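Local coordinates for protein hypoxanthine phosphoribosyltransferase (Bacillus anthracis, PDB 4QYI) that probably catalyses purine salvage, joining hypoxanthine or guanine to the ribose 5-phosphate group of phosphoribosyl pyrophosphate to make nucleotides, at residues K86-G94 with H116-A124. Sequence-based numbering, arbitrary orientation.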
loop_
_atom_site.group_PDB
_atom_site.type_symbol
_atom_site.label_atom_id
_atom_site.label_comp_id
_atom_site.label_asym_id
_atom_site.label_seq_id
_atom_site.Cartn_x
_atom_site.Cartn_y
_atom_site.Cartn_z
ATOM N N LYS A 86 -4.081 13.863 2.257
ATOM C CA LYS A 86 -5.170 13.003 1.835
ATOM C C LYS A 86 -5.846 12.523 3.093
ATOM O O LYS A 86 -5.253 11.819 3.908
ATOM C CB LYS A 86 -4.674 11.795 1.013
ATOM C CG LYS A 86 -5.787 10.821 0.572
ATOM C CD LYS A 86 -6.732 11.456 -0.446
ATOM C CE LYS A 86 -7.836 10.491 -0.897
ATOM N NZ LYS A 86 -8.853 10.145 0.164
ATOM N N ASP A 87 -7.114 12.888 3.226
ATOM C CA ASP A 87 -7.910 12.521 4.356
ATOM C C ASP A 87 -8.617 11.191 4.035
ATOM O O ASP A 87 -8.602 10.732 2.906
ATOM C CB ASP A 87 -8.945 13.615 4.576
ATOM C CG ASP A 87 -9.524 13.628 5.978
ATOM O OD1 ASP A 87 -9.173 12.759 6.804
ATOM O OD2 ASP A 87 -10.268 14.598 6.279
ATOM N N ILE A 88 -9.236 10.581 5.024
ATOM C CA ILE A 88 -9.897 9.317 4.769
ATOM C C ILE A 88 -11.221 9.472 4.027
ATOM O O ILE A 88 -11.927 10.475 4.171
ATOM C CB ILE A 88 -10.116 8.524 6.061
ATOM C CG1 ILE A 88 -10.947 9.321 7.060
ATOM C CG2 ILE A 88 -8.778 8.157 6.696
ATOM C CD1 ILE A 88 -11.435 8.457 8.216
ATOM N N ASP A 89 -11.562 8.441 3.271
ATOM C CA ASP A 89 -12.808 8.373 2.544
ATOM C C ASP A 89 -13.839 7.555 3.295
ATOM O O ASP A 89 -15.014 7.796 3.150
ATOM C CB ASP A 89 -12.597 7.627 1.230
ATOM C CG ASP A 89 -11.577 8.287 0.363
ATOM O OD1 ASP A 89 -11.731 9.489 0.133
ATOM O OD2 ASP A 89 -10.636 7.599 -0.090
ATOM N N VAL A 90 -13.402 6.561 4.053
ATOM C CA VAL A 90 -14.344 5.667 4.730
ATOM C C VAL A 90 -14.930 6.238 5.988
ATOM O O VAL A 90 -14.372 7.134 6.619
ATOM C CB VAL A 90 -13.708 4.322 5.086
ATOM C CG1 VAL A 90 -13.296 3.586 3.827
ATOM C CG2 VAL A 90 -12.514 4.507 6.030
ATOM N N ASN A 91 -16.091 5.709 6.343
ATOM C CA ASN A 91 -16.776 6.096 7.548
ATOM C C ASN A 91 -16.226 5.367 8.768
ATOM O O ASN A 91 -16.306 4.150 8.839
ATOM C CB ASN A 91 -18.258 5.731 7.413
ATOM C CG ASN A 91 -19.045 6.038 8.663
ATOM O OD1 ASN A 91 -18.647 6.867 9.480
ATOM N ND2 ASN A 91 -20.131 5.312 8.853
ATOM N N ILE A 92 -15.644 6.081 9.726
ATOM C CA ILE A 92 -15.165 5.429 10.943
ATOM C C ILE A 92 -16.026 5.769 12.169
ATOM O O ILE A 92 -15.712 5.362 13.288
ATOM C CB ILE A 92 -13.723 5.772 11.273
ATOM C CG1 ILE A 92 -13.556 7.276 11.527
ATOM C CG2 ILE A 92 -12.803 5.298 10.157
ATOM C CD1 ILE A 92 -12.155 7.651 11.949
ATOM N N THR A 93 -17.112 6.507 11.962
ATOM C CA THR A 93 -18.003 6.866 13.068
ATOM C C THR A 93 -18.621 5.594 13.677
ATOM O O THR A 93 -19.270 4.816 12.988
ATOM C CB THR A 93 -19.098 7.847 12.616
ATOM O OG1 THR A 93 -18.474 9.041 12.162
ATOM C CG2 THR A 93 -20.043 8.193 13.748
ATOM N N GLY A 94 -18.385 5.399 14.973
ATOM C CA GLY A 94 -18.877 4.206 15.696
ATOM C C GLY A 94 -18.140 2.924 15.323
ATOM O O GLY A 94 -18.586 1.838 15.658
ATOM N N HIS A 116 -7.333 14.211 15.059
ATOM C CA HIS A 116 -8.110 14.315 13.829
ATOM C C HIS A 116 -9.151 13.184 13.745
ATOM O O HIS A 116 -10.327 13.422 13.473
ATOM C CB HIS A 116 -7.206 14.292 12.590
ATOM C CG HIS A 116 -7.962 14.273 11.297
ATOM N ND1 HIS A 116 -8.694 15.348 10.849
ATOM C CD2 HIS A 116 -8.089 13.318 10.352
ATOM C CE1 HIS A 116 -9.251 15.051 9.691
ATOM N NE2 HIS A 116 -8.901 13.823 9.368
ATOM N N PHE A 117 -8.704 11.964 13.979
ATOM C CA PHE A 117 -9.623 10.832 13.900
ATOM C C PHE A 117 -10.705 10.898 14.980
ATOM O O PHE A 117 -11.863 10.566 14.710
ATOM C CB PHE A 117 -8.901 9.509 13.963
ATOM C CG PHE A 117 -7.995 9.253 12.798
ATOM C CD1 PHE A 117 -8.505 9.225 11.509
ATOM C CD2 PHE A 117 -6.652 8.989 12.998
ATOM C CE1 PHE A 117 -7.678 8.968 10.428
ATOM C CE2 PHE A 117 -5.816 8.733 11.925
ATOM C CZ PHE A 117 -6.329 8.719 10.641
ATOM N N PHE A 118 -10.350 11.373 16.173
ATOM C CA PHE A 118 -11.373 11.500 17.218
ATOM C C PHE A 118 -12.515 12.418 16.823
ATOM O O PHE A 118 -13.638 12.236 17.287
ATOM C CB PHE A 118 -10.816 11.820 18.614
ATOM C CG PHE A 118 -10.409 10.585 19.385
ATOM C CD1 PHE A 118 -11.369 9.618 19.710
ATOM C CD2 PHE A 118 -9.103 10.394 19.823
ATOM C CE1 PHE A 118 -11.032 8.486 20.425
ATOM C CE2 PHE A 118 -8.762 9.257 20.548
ATOM C CZ PHE A 118 -9.724 8.301 20.850
ATOM N N MET A 119 -12.243 13.376 15.934
ATOM C CA MET A 119 -13.282 14.280 15.468
ATOM C C MET A 119 -14.351 13.503 14.709
ATOM O O MET A 119 -15.491 13.931 14.641
ATOM C CB MET A 119 -12.686 15.405 14.599
ATOM C CG MET A 119 -11.891 16.433 15.403
ATOM S SD MET A 119 -10.990 17.650 14.395
ATOM C CE MET A 119 -12.270 18.234 13.284
ATOM N N HIS A 120 -13.985 12.343 14.164
ATOM C CA HIS A 120 -14.948 11.458 13.443
ATOM C C HIS A 120 -15.787 10.554 14.362
ATOM O O HIS A 120 -16.668 9.832 13.898
ATOM C CB HIS A 120 -14.183 10.589 12.456
ATOM C CG HIS A 120 -13.637 11.346 11.283
ATOM N ND1 HIS A 120 -13.893 10.978 9.980
ATOM C CD2 HIS A 120 -12.904 12.481 11.218
ATOM C CE1 HIS A 120 -13.295 11.828 9.158
ATOM N NE2 HIS A 120 -12.692 12.750 9.886
ATOM N N LYS A 121 -15.452 10.553 15.642
ATOM C CA LYS A 121 -16.162 9.770 16.672
ATOM C C LYS A 121 -16.192 8.249 16.481
ATOM O O LYS A 121 -17.246 7.629 16.402
ATOM C CB LYS A 121 -17.557 10.341 16.895
ATOM C CG LYS A 121 -17.489 11.807 17.330
ATOM C CD LYS A 121 -18.859 12.376 17.641
ATOM C CE LYS A 121 -18.756 13.827 18.087
ATOM N NZ LYS A 121 -20.100 14.364 18.426
ATOM N N PRO A 122 -15.009 7.642 16.424
ATOM C CA PRO A 122 -14.944 6.202 16.282
ATOM C C PRO A 122 -15.304 5.538 17.605
ATOM O O PRO A 122 -15.203 6.171 18.651
ATOM C CB PRO A 122 -13.468 5.958 15.974
ATOM C CG PRO A 122 -12.775 7.089 16.654
ATOM C CD PRO A 122 -13.675 8.263 16.410
ATOM N N LYS A 123 -15.711 4.280 17.545
ATOM C CA LYS A 123 -16.034 3.521 18.755
ATOM C C LYS A 123 -14.741 3.258 19.526
ATOM O O LYS A 123 -14.714 3.362 20.741
ATOM C CB LYS A 123 -16.701 2.207 18.378
ATOM C CG LYS A 123 -17.023 1.287 19.545
ATOM C CD LYS A 123 -17.655 0.009 18.994
ATOM C CE LYS A 123 -18.084 -1.066 19.984
ATOM N NZ LYS A 123 -16.918 -1.787 20.567
ATOM N N ALA A 124 -13.656 2.973 18.795
ATOM C CA ALA A 124 -12.357 2.720 19.408
ATOM C C ALA A 124 -11.255 3.106 18.420
ATOM O O ALA A 124 -11.450 3.043 17.205
ATOM C CB ALA A 124 -12.235 1.263 19.789
HETATM O O HOH W 1 -11.873 14.859 8.241
HETATM O O HOH W 2 -15.393 8.832 8.603
#
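Ile-92 lays its CG1–CD1 arm against His-120, CG1 coming to 3.5 Å from the CB of His-120, while CD1 at its far end also touches CD1 of Phe-117. That arm starts between the backbone N and the carbonyl carbon (chi1 62°), which turns it toward Phe-117 and His-120. Ile-88 takes nearly the same first torsion and bridges the same two residues: its CG2 meets the edge of the Phe-117 ring at CE1, 4.0 Å away, and its CD1 reaches ND1 and CE1 of His-120.

Each nitrogen of the His-120 ring has a water in the ring plane. One water joins NE2 to OD2 of Asp-87; the other ties ND1 to the backbone O of Val-90 and N of Ile-92, fixing how the ring is rotated. Asp-87 also takes a hydrogen bond from His-116, NE2 to OD1 at 2.8 Å, on the syn side but 30° out of the carboxylate plane. The backbone N of Ile-88 reaches the same OD1 from the opposite face, so two donors clamp this oxygen and hold the carboxylate beside both histidines.

Farther along, the contact passes to the backbone. The hydroxyl OG1 of Thr-93 donates to the O of His-120 at 2.6 Å, in the carbonyl plane, and Gly-94 N donates to Lys-121 O at 2.9 Å. Close to the Gly-94 bond, CA of Pro-122 sits 3.2 Å from the O of Ile-92, a CA-H...O contact.

Beneath, Phe-117 and Ile-92 pack on strands 38-43 and 96-101. Here the loop entering strand 96-101 closes over the turn between helix 108-118 and strand 124-129, so that the entries to both parallel strands of a right-handed beta-alpha-beta crossover are held together, in the Rossmann-like core of the phosphoribosyltransferase fold.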